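LacI family sugar-binding transcriptional regulator (Enterococcus faecalis V583, PDB 4RK0) binds ribose in its sugar-binding region and, as a member of the LacI family, probably regulates transcription by binding DNA. Local coordinates at residues R61-F67 and L83-P89; V14-T18 and L42-D46. All blocks are in the same frame, centred on the assembly; numbering follows the deposited sequence.

Interaction 1: R61-F67 and L83-P89; sequences RRSVDGF and LRAKKIP
Leu-83 CD2 comes up obliquely on the Phe-67 ring, 3.5 Å from both CD2 and CE2, the two side chains crossing at about a right angle. Val-64 CG2 lies over one face, nearer the ring's margin than its centre, 3.3 Å from the plane. The segments belong to a beta-alpha-beta unit: 61-67 leads into strand 66-69, while 83-89 ends helix 76-86 and turns toward strand 90-93. Phe-90 of that strand and Ile-60 pack on both Phe-67 and Leu-83. Lys-87, with positive phi, closes the helix in a Schellman motif, after which Ile-88 turns back to the first segment. Its CG2, anti to the backbone N (CG1 at chi1 -61°), reaches 3.4 Å from Val-64 O. Parallel pairing begins where Phe-67 N donates to Pro-89 O (3.1 Å); Gly-66 CA adds a CA-H...O contact to the same oxygen. At the solvent side Lys-86, its chain bent at chi3 (66°), brings NZ to 3.2 Å from Arg-61 O, at an angle too poor for a hydrogen bond. A water instead bridges the segments, accepting from Lys-86 NZ at 2.8 Å and donating to Arg-62 O at an unusually short 2.5 Å.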
ATOM      1  N   ARG A  61       8.965 -15.918 -18.851  1.00 41.08           N
ATOM      2  CA  ARG A  61       9.776 -16.323 -20.008  1.00 47.38           C
ATOM      3  C   ARG A  61      10.595 -15.173 -20.648  1.00 44.25           C
ATOM      4  O   ARG A  61      11.232 -15.383 -21.677  1.00 48.57           O
ATOM      5  CB  ARG A  61       8.876 -16.956 -21.077  1.00 38.00           C
ATOM      6  CG  ARG A  61       8.281 -18.280 -20.675  1.00 42.73           C
ATOM      7  CD  ARG A  61       7.217 -18.742 -21.660  1.00 60.07           C
ATOM      8  NE  ARG A  61       6.971 -20.181 -21.524  1.00 58.84           N
ATOM      9  CZ  ARG A  61       6.276 -20.754 -20.543  1.00 86.71           C
ATOM     10  NH1 ARG A  61       6.133 -22.076 -20.534  1.00 62.67           N
ATOM     11  NH2 ARG A  61       5.726 -20.025 -19.568  1.00 57.51           N
ATOM     12  N   ARG A  62      10.538 -13.972 -20.081  1.00 42.56           N
ATOM     13  CA  ARG A  62      11.342 -12.855 -20.569  1.00 52.07           C
ATOM     14  C   ARG A  62      12.779 -13.080 -20.160  1.00 44.61           C
ATOM     15  O   ARG A  62      13.044 -13.720 -19.128  1.00 47.19           O
ATOM     16  CB  ARG A  62      10.923 -11.529 -19.947  1.00 55.62           C
ATOM     17  CG  ARG A  62       9.465 -11.160 -20.085  1.00 89.02           C
ATOM     18  CD  ARG A  62       8.906 -11.267 -21.491  1.00 56.81           C
ATOM     19  NE  ARG A  62       7.486 -10.956 -21.393  1.00 90.54           N
ATOM     20  CZ  ARG A  62       6.900  -9.838 -21.816  1.00 38.06           C
ATOM     21  NH1 ARG A  62       5.608  -9.682 -21.610  1.00 54.49           N
ATOM     22  NH2 ARG A  62       7.581  -8.886 -22.448  1.00 48.25           N
ATOM     23  N   SER A  63      13.697 -12.505 -20.933  1.00 46.68           N
ATOM     24  CA  SER A  63      15.126 -12.646 -20.652  1.00 73.82           C
ATOM     25  C   SER A  63      15.639 -11.496 -19.760  1.00 63.80           C
ATOM     26  O   SER A  63      16.284 -10.545 -20.217  1.00 53.48           O
ATOM     27  CB  SER A  63      15.918 -12.769 -21.959  1.00 81.00           C
ATOM     28  OG  SER A  63      16.973 -13.703 -21.803  1.00128.02           O
ATOM     29  N   VAL A  64      15.331 -11.607 -18.471  1.00 48.75           N
ATOM     30  CA  VAL A  64      15.798 -10.656 -17.462  1.00 47.84           C
ATOM     31  C   VAL A  64      16.983 -11.261 -16.756  1.00 41.80           C
ATOM     32  O   VAL A  64      17.250 -12.464 -16.857  1.00 42.61           O
ATOM     33  CB  VAL A  64      14.721 -10.282 -16.394  1.00 45.87           C
ATOM     34  CG1 VAL A  64      13.557  -9.559 -17.031  1.00 49.01           C
ATOM     35  CG2 VAL A  64      14.252 -11.509 -15.622  1.00 42.25           C
ATOM     36  N   ASP A  65      17.677 -10.417 -16.000  1.00 43.20           N
ATOM     37  CA  ASP A  65      18.856 -10.838 -15.289  1.00 33.78           C
ATOM     38  C   ASP A  65      18.519 -11.668 -14.066  1.00 34.37           C
ATOM     39  O   ASP A  65      19.324 -12.483 -13.623  1.00 38.97           O
ATOM     40  CB  ASP A  65      19.700  -9.616 -14.935  1.00 36.65           C
ATOM     41  CG  ASP A  65      20.159  -8.875 -16.167  1.00 52.48           C
ATOM     42  OD1 ASP A  65      20.650  -9.536 -17.106  1.00 64.45           O
ATOM     43  OD2 ASP A  65      20.001  -7.642 -16.219  1.00 51.79           O
ATOM     44  N   GLY A  66      17.312 -11.514 -13.520  1.00 34.10           N
ATOM     45  CA  GLY A  66      16.950 -12.338 -12.371  1.00 30.02           C
ATOM     46  C   GLY A  66      15.522 -12.086 -11.900  1.00 28.70           C
ATOM     47  O   GLY A  66      14.931 -11.078 -12.265  1.00 33.46           O
ATOM     48  N   PHE A  67      14.992 -13.044 -11.154  1.00 28.70           N
ATOM     49  CA  PHE A  67      13.596 -13.015 -10.674  1.00 34.73           C
ATOM     50  C   PHE A  67      13.500 -13.191  -9.168  1.00 39.08           C
ATOM     51  O   PHE A  67      14.112 -14.081  -8.596  1.00 32.32           O
ATOM     52  CB  PHE A  67      12.739 -14.154 -11.298  1.00 36.10           C
ATOM     53  CG  PHE A  67      12.229 -13.858 -12.679  1.00 40.45           C
ATOM     54  CD1 PHE A  67      11.158 -13.003 -12.861  1.00 37.10           C
ATOM     55  CD2 PHE A  67      12.803 -14.457 -13.803  1.00 38.94           C
ATOM     56  CE1 PHE A  67      10.673 -12.730 -14.141  1.00 39.73           C
ATOM     57  CE2 PHE A  67      12.326 -14.182 -15.080  1.00 36.51           C
ATOM     58  CZ  PHE A  67      11.264 -13.317 -15.249  1.00 33.60           C
ATOM     59  N   LEU A  83      13.524 -20.964 -16.166  1.00 46.77           N
ATOM     60  CA  LEU A  83      14.649 -20.311 -15.525  1.00 37.62           C
ATOM     61  C   LEU A  83      15.837 -21.260 -15.289  1.00 35.41           C
ATOM     62  O   LEU A  83      16.971 -20.870 -15.526  1.00 39.17           O
ATOM     63  CB  LEU A  83      14.217 -19.686 -14.192  1.00 46.80           C
ATOM     64  CG  LEU A  83      13.004 -18.746 -14.187  1.00 35.45           C
ATOM     65  CD1 LEU A  83      12.882 -18.144 -12.791  1.00 39.28           C
ATOM     66  CD2 LEU A  83      13.124 -17.634 -15.222  1.00 32.29           C
ATOM     67  N   ARG A  84      15.611 -22.459 -14.754  1.00 41.45           N
ATOM     68  CA  ARG A  84      16.744 -23.381 -14.558  1.00 56.86           C
ATOM     69  C   ARG A  84      17.299 -23.822 -15.906  1.00 44.81           C
ATOM     70  O   ARG A  84      18.507 -23.948 -16.057  1.00 56.58           O
ATOM     71  CB  ARG A  84      16.381 -24.614 -13.732  1.00 47.35           C
ATOM     72  CG  ARG A  84      16.520 -24.435 -12.231  1.00 57.81           C
ATOM     73  CD  ARG A  84      15.771 -25.536 -11.499  1.00 40.12           C
ATOM     74  NE  ARG A  84      15.933 -25.472 -10.048  1.00 56.27           N
ATOM     75  CZ  ARG A  84      14.937 -25.450  -9.163  1.00 66.75           C
ATOM     76  NH1 ARG A  84      13.659 -25.512  -9.552  1.00 66.36           N
ATOM     77  NH2 ARG A  84      15.223 -25.387  -7.868  1.00 69.41           N
ATOM     78  N   ALA A  85      16.417 -24.039 -16.874  1.00 50.97           N
ATOM     79  CA  ALA A  85      16.832 -24.414 -18.219  1.00 73.43           C
ATOM     80  C   ALA A  85      17.619 -23.302 -18.910  1.00 84.28           C
ATOM     81  O   ALA A  85      18.478 -23.576 -19.738  1.00 47.70           O
ATOM     82  CB  ALA A  85      15.624 -24.791 -19.054  1.00 60.36           C
ATOM     83  N   LYS A  86      17.342 -22.047 -18.578  1.00 36.11           N
ATOM     84  CA  LYS A  86      18.032 -20.922 -19.246  1.00 51.85           C
ATOM     85  C   LYS A  86      19.149 -20.336 -18.376  1.00 33.57           C
ATOM     86  O   LYS A  86      19.825 -19.390 -18.779  1.00 42.97           O
ATOM     87  CB  LYS A  86      17.036 -19.830 -19.652  1.00 42.96           C
ATOM     88  CG  LYS A  86      16.068 -20.240 -20.755  1.00 53.86           C
ATOM     89  CD  LYS A  86      14.828 -19.352 -20.806  1.00 91.09           C
ATOM     90  CE  LYS A  86      15.141 -17.917 -21.193  1.00 93.11           C
ATOM     91  NZ  LYS A  86      13.921 -17.072 -21.092  1.00 78.05           N
ATOM     92  N   LYS A  87      19.332 -20.924 -17.187  1.00 30.75           N
ATOM     93  CA  LYS A  87      20.306 -20.442 -16.187  1.00 46.38           C
ATOM     94  C   LYS A  87      19.985 -19.016 -15.718  1.00 49.81           C
ATOM     95  O   LYS A  87      20.896 -18.191 -15.523  1.00 37.66           O
ATOM     96  CB  LYS A  87      21.748 -20.480 -16.733  1.00 46.79           C
ATOM     97  CG  LYS A  87      22.141 -21.716 -17.532  1.00 78.68           C
ATOM     98  CD  LYS A  87      22.611 -22.855 -16.654  1.00 72.92           C
ATOM     99  CE  LYS A  87      23.414 -23.840 -17.485  1.00113.70           C
ATOM    100  NZ  LYS A  87      23.595 -25.141 -16.793  1.00152.97           N
ATOM    101  N   ILE A  88      18.701 -18.705 -15.550  1.00 37.69           N
ATOM    102  CA  ILE A  88      18.334 -17.370 -15.080  1.00 37.43           C
ATOM    103  C   ILE A  88      18.146 -17.517 -13.591  1.00 31.67           C
ATOM    104  O   ILE A  88      17.349 -18.319 -13.140  1.00 39.73           O
ATOM    105  CB  ILE A  88      17.101 -16.752 -15.750  1.00 50.72           C
ATOM    106  CG1 ILE A  88      17.352 -16.594 -17.247  1.00 55.37           C
ATOM    107  CG2 ILE A  88      16.833 -15.375 -15.153  1.00 41.18           C
ATOM    108  CD1 ILE A  88      16.280 -15.827 -17.990  1.00 42.91           C
ATOM    109  N   PRO A  89      18.947 -16.786 -12.822  1.00 32.66           N
ATOM    110  CA  PRO A  89      18.892 -16.942 -11.384  1.00 35.42           C
ATOM    111  C   PRO A  89      17.584 -16.373 -10.808  1.00 25.60           C
ATOM    112  O   PRO A  89      16.989 -15.467 -11.393  1.00 32.58           O
ATOM    113  CB  PRO A  89      20.096 -16.131 -10.909  1.00 39.65           C
ATOM    114  CG  PRO A  89      20.258 -15.080 -11.942  1.00 46.42           C
ATOM    115  CD  PRO A  89      19.893 -15.737 -13.231  1.00 41.31           C
TER
HETATM  116  O   HOH W   1      12.980 -16.168 -18.644  1.00 42.06           O

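Interaction 2: V14-T18 and L42-D46; sequences VPDIT and LCNAD
Val-14 and Asn-44 form a parallel beta bridge at the ends of strands 9-14 and 39-44, which helix 20-35 joins in a beta-alpha-beta crossover. Three backbone hydrogen bonds carry the pairing: Val-14 N to Cys-43 O (3.0 Å), Ala-45 N to Val-14 O (2.8 Å), and Asp-46 N to Pro-15 O (3.1 Å). The last is the most bent, at 137° at the hydrogen, and extends the pairing past the strands into the 3-10 segment that begins at 45. Asn-44 CA adds a CA-H...O contact to Val-14 O.

Among the side-chain polar groups, Asn-44 ND2 donates almost straight to Asp-46 OD1 (2.8 Å). That oxygen lies nearly in the Asn-44 amide plane; ND2 approaches it from the syn side, 23° out of the carboxylate plane. With chi1 near +70°, Asp-46 CG sits between its backbone N and carbonyl carbon, and OD1 comes within 3.4 Å of Asp-16 CA. A water accepts from Ile-17 N at 2.9 Å and donates weakly to Asp-46 OD2, while Asp-16 OD1 accepts a hydrogen bond from Asn-19 N.

In van der Waals contact, Ile-17 CG1 and CG2 lie against the Asn-44 amide, CG1 3.9 Å from ND2; the apolar pair is Ile-17 CG2 and Leu-42 CD1, at 4.2 Å.

Across the dimer interface, Arg-27 of the second subunit makes a salt bridge to Asp-46 OD2, and Glu-30 of that subunit takes a hydrogen bond from Asn-44 ND2. Within the chain, 14-18 leads into ribose-pocket residues Asn-19, Phe-21 and Phe-22; helix 20-35 packs through Ile-26 on Ile-17 and Leu-42 and through Phe-22 on Pro-15, while helix 54-59 covers Cys-43 and Ala-45.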
ATOM      1  N   VAL A  14       4.849 -10.637  -7.002  1.00 28.56           N
ATOM      2  CA  VAL A  14       4.217 -10.701  -5.686  1.00 22.49           C
ATOM      3  C   VAL A  14       2.702 -10.898  -5.848  1.00 20.63           C
ATOM      4  O   VAL A  14       2.176 -10.632  -6.918  1.00 32.04           O
ATOM      5  CB  VAL A  14       4.477  -9.414  -4.883  1.00 36.43           C
ATOM      6  CG1 VAL A  14       5.963  -9.286  -4.606  1.00 38.38           C
ATOM      7  CG2 VAL A  14       3.983  -8.218  -5.643  1.00 31.51           C
ATOM      8  N   PRO A  15       2.025 -11.341  -4.789  1.00 28.36           N
ATOM      9  CA  PRO A  15       0.593 -11.565  -4.836  1.00 41.85           C
ATOM     10  C   PRO A  15      -0.202 -10.311  -5.118  1.00 37.99           C
ATOM     11  O   PRO A  15      -1.173 -10.385  -5.853  1.00 41.71           O
ATOM     12  CB  PRO A  15       0.279 -12.121  -3.444  1.00 29.87           C
ATOM     13  CG  PRO A  15       1.543 -12.779  -3.008  1.00 29.78           C
ATOM     14  CD  PRO A  15       2.626 -11.888  -3.560  1.00 23.55           C
ATOM     15  N   ASP A  16       0.192  -9.186  -4.515  1.00 33.00           N
ATOM     16  CA  ASP A  16      -0.478  -7.914  -4.713  1.00 27.11           C
ATOM     17  C   ASP A  16       0.418  -6.774  -4.236  1.00 38.82           C
ATOM     18  O   ASP A  16       1.447  -7.012  -3.616  1.00 42.89           O
ATOM     19  CB  ASP A  16      -1.831  -7.882  -4.012  1.00 38.71           C
ATOM     20  CG  ASP A  16      -1.704  -7.770  -2.514  1.00 49.26           C
ATOM     21  OD1 ASP A  16      -1.038  -6.819  -2.035  1.00 52.08           O
ATOM     22  OD2 ASP A  16      -2.243  -8.639  -1.818  1.00 43.88           O
ATOM     23  N   ILE A  17       0.029  -5.538  -4.523  1.00 34.66           N
ATOM     24  CA  ILE A  17       0.765  -4.382  -4.019  1.00 42.59           C
ATOM     25  C   ILE A  17      -0.087  -3.487  -3.121  1.00 35.23           C
ATOM     26  O   ILE A  17       0.386  -2.482  -2.602  1.00 37.73           O
ATOM     27  CB  ILE A  17       1.352  -3.539  -5.167  1.00 32.08           C
ATOM     28  CG1 ILE A  17       0.286  -3.173  -6.213  1.00 43.05           C
ATOM     29  CG2 ILE A  17       2.488  -4.315  -5.813  1.00 45.04           C
ATOM     30  CD1 ILE A  17       0.665  -1.989  -7.076  1.00 68.32           C
ATOM     31  N   THR A  18      -1.328  -3.865  -2.928  1.00 29.01           N
ATOM     32  CA  THR A  18      -2.226  -3.075  -2.099  1.00 33.15           C
ATOM     33  C   THR A  18      -2.075  -3.428  -0.630  1.00 36.29           C
ATOM     34  O   THR A  18      -2.392  -2.610   0.234  1.00 36.52           O
ATOM     35  CB  THR A  18      -3.680  -3.296  -2.485  1.00 41.93           C
ATOM     36  OG1 THR A  18      -3.945  -4.695  -2.527  1.00 38.40           O
ATOM     37  CG2 THR A  18      -3.962  -2.700  -3.838  1.00 77.97           C
ATOM     38  N   LEU A  42       7.758  -4.993 -12.353  1.00 33.09           N
ATOM     39  CA  LEU A  42       6.777  -5.324 -11.346  1.00 34.14           C
ATOM     40  C   LEU A  42       5.671  -6.173 -11.929  1.00 27.97           C
ATOM     41  O   LEU A  42       5.026  -5.786 -12.901  1.00 33.86           O
ATOM     42  CB  LEU A  42       6.177  -4.060 -10.748  1.00 38.92           C
ATOM     43  CG  LEU A  42       5.127  -4.360  -9.678  1.00 34.76           C
ATOM     44  CD1 LEU A  42       5.747  -4.909  -8.417  1.00 36.86           C
ATOM     45  CD2 LEU A  42       4.348  -3.089  -9.409  1.00 49.78           C
ATOM     46  N   CYS A  43       5.414  -7.284 -11.265  1.00 30.76           N
ATOM     47  CA  CYS A  43       4.336  -8.170 -11.637  1.00 30.08           C
ATOM     48  C   CYS A  43       3.558  -8.588 -10.391  1.00 30.44           C
ATOM     49  O   CYS A  43       3.937  -9.497  -9.672  1.00 37.19           O
ATOM     50  CB  CYS A  43       4.900  -9.405 -12.305  1.00 33.98           C
ATOM     51  SG  CYS A  43       3.637 -10.640 -12.810  1.00 41.78           S
ATOM     52  N   ASN A  44       2.440  -7.929 -10.144  1.00 33.27           N
ATOM     53  CA  ASN A  44       1.593  -8.383  -9.061  1.00 34.94           C
ATOM     54  C   ASN A  44       0.495  -9.239  -9.645  1.00 31.92           C
ATOM     55  O   ASN A  44      -0.214  -8.845 -10.585  1.00 35.06           O
ATOM     56  CB  ASN A  44       1.039  -7.235  -8.208  1.00 45.95           C
ATOM     57  CG  ASN A  44       0.586  -6.073  -9.030  1.00 42.25           C
ATOM     58  OD1 ASN A  44       1.403  -5.425  -9.690  1.00 46.09           O
ATOM     59  ND2 ASN A  44      -0.713  -5.784  -8.995  1.00 34.27           N
ATOM     60  N   ALA A  45       0.368 -10.422  -9.072  1.00 31.08           N
ATOM     61  CA  ALA A  45      -0.432 -11.469  -9.672  1.00 52.46           C
ATOM     62  C   ALA A  45      -1.927 -11.147  -9.687  1.00 47.98           C
ATOM     63  O   ALA A  45      -2.645 -11.578 -10.593  1.00 42.26           O
ATOM     64  CB  ALA A  45      -0.174 -12.770  -8.946  1.00 48.41           C
ATOM     65  N   ASP A  46      -2.393 -10.366  -8.709  1.00 42.13           N
ATOM     66  CA  ASP A  46      -3.825 -10.039  -8.592  1.00 50.91           C
ATOM     67  C   ASP A  46      -4.366  -9.298  -9.817  1.00 39.53           C
ATOM     68  O   ASP A  46      -5.557  -9.412 -10.134  1.00 44.05           O
ATOM     69  CB  ASP A  46      -4.111  -9.218  -7.318  1.00 52.35           C
ATOM     70  CG  ASP A  46      -3.561  -7.807  -7.404  1.00122.00           C
ATOM     71  OD1 ASP A  46      -2.345  -7.656  -7.600  1.00 44.69           O
ATOM     72  OD2 ASP A  46      -4.332  -6.842  -7.292  1.00 51.72           O
TER
HETATM   73  O   HOH W   2      -2.519  -5.327  -5.834  1.00 46.52           O

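How the interactions relate
Both contacts hold the same mixed sheet, in which strand 9-14 lies between 39-44 and 66-69, but their centres are about 19 Å apart and their nearest atoms about 7 Å. Interaction 1 is partly buried and far from the chain's centre; it joins a helix end to the start of a strand, with an apolar inside and a lysine-water link at a solvent-facing rim. Interaction 2 is buried and nearer the centre, and rests on backbone bonds between the segments, with an amide-carboxylate bond inside 42-46 beside them. It adjoins the ribose pocket and is held to the second subunit by a salt bridge and hydrogen bonds, whereas interaction 1 reaches that subunit through Arg-62 alone, by packing and a weak hydrogen bond.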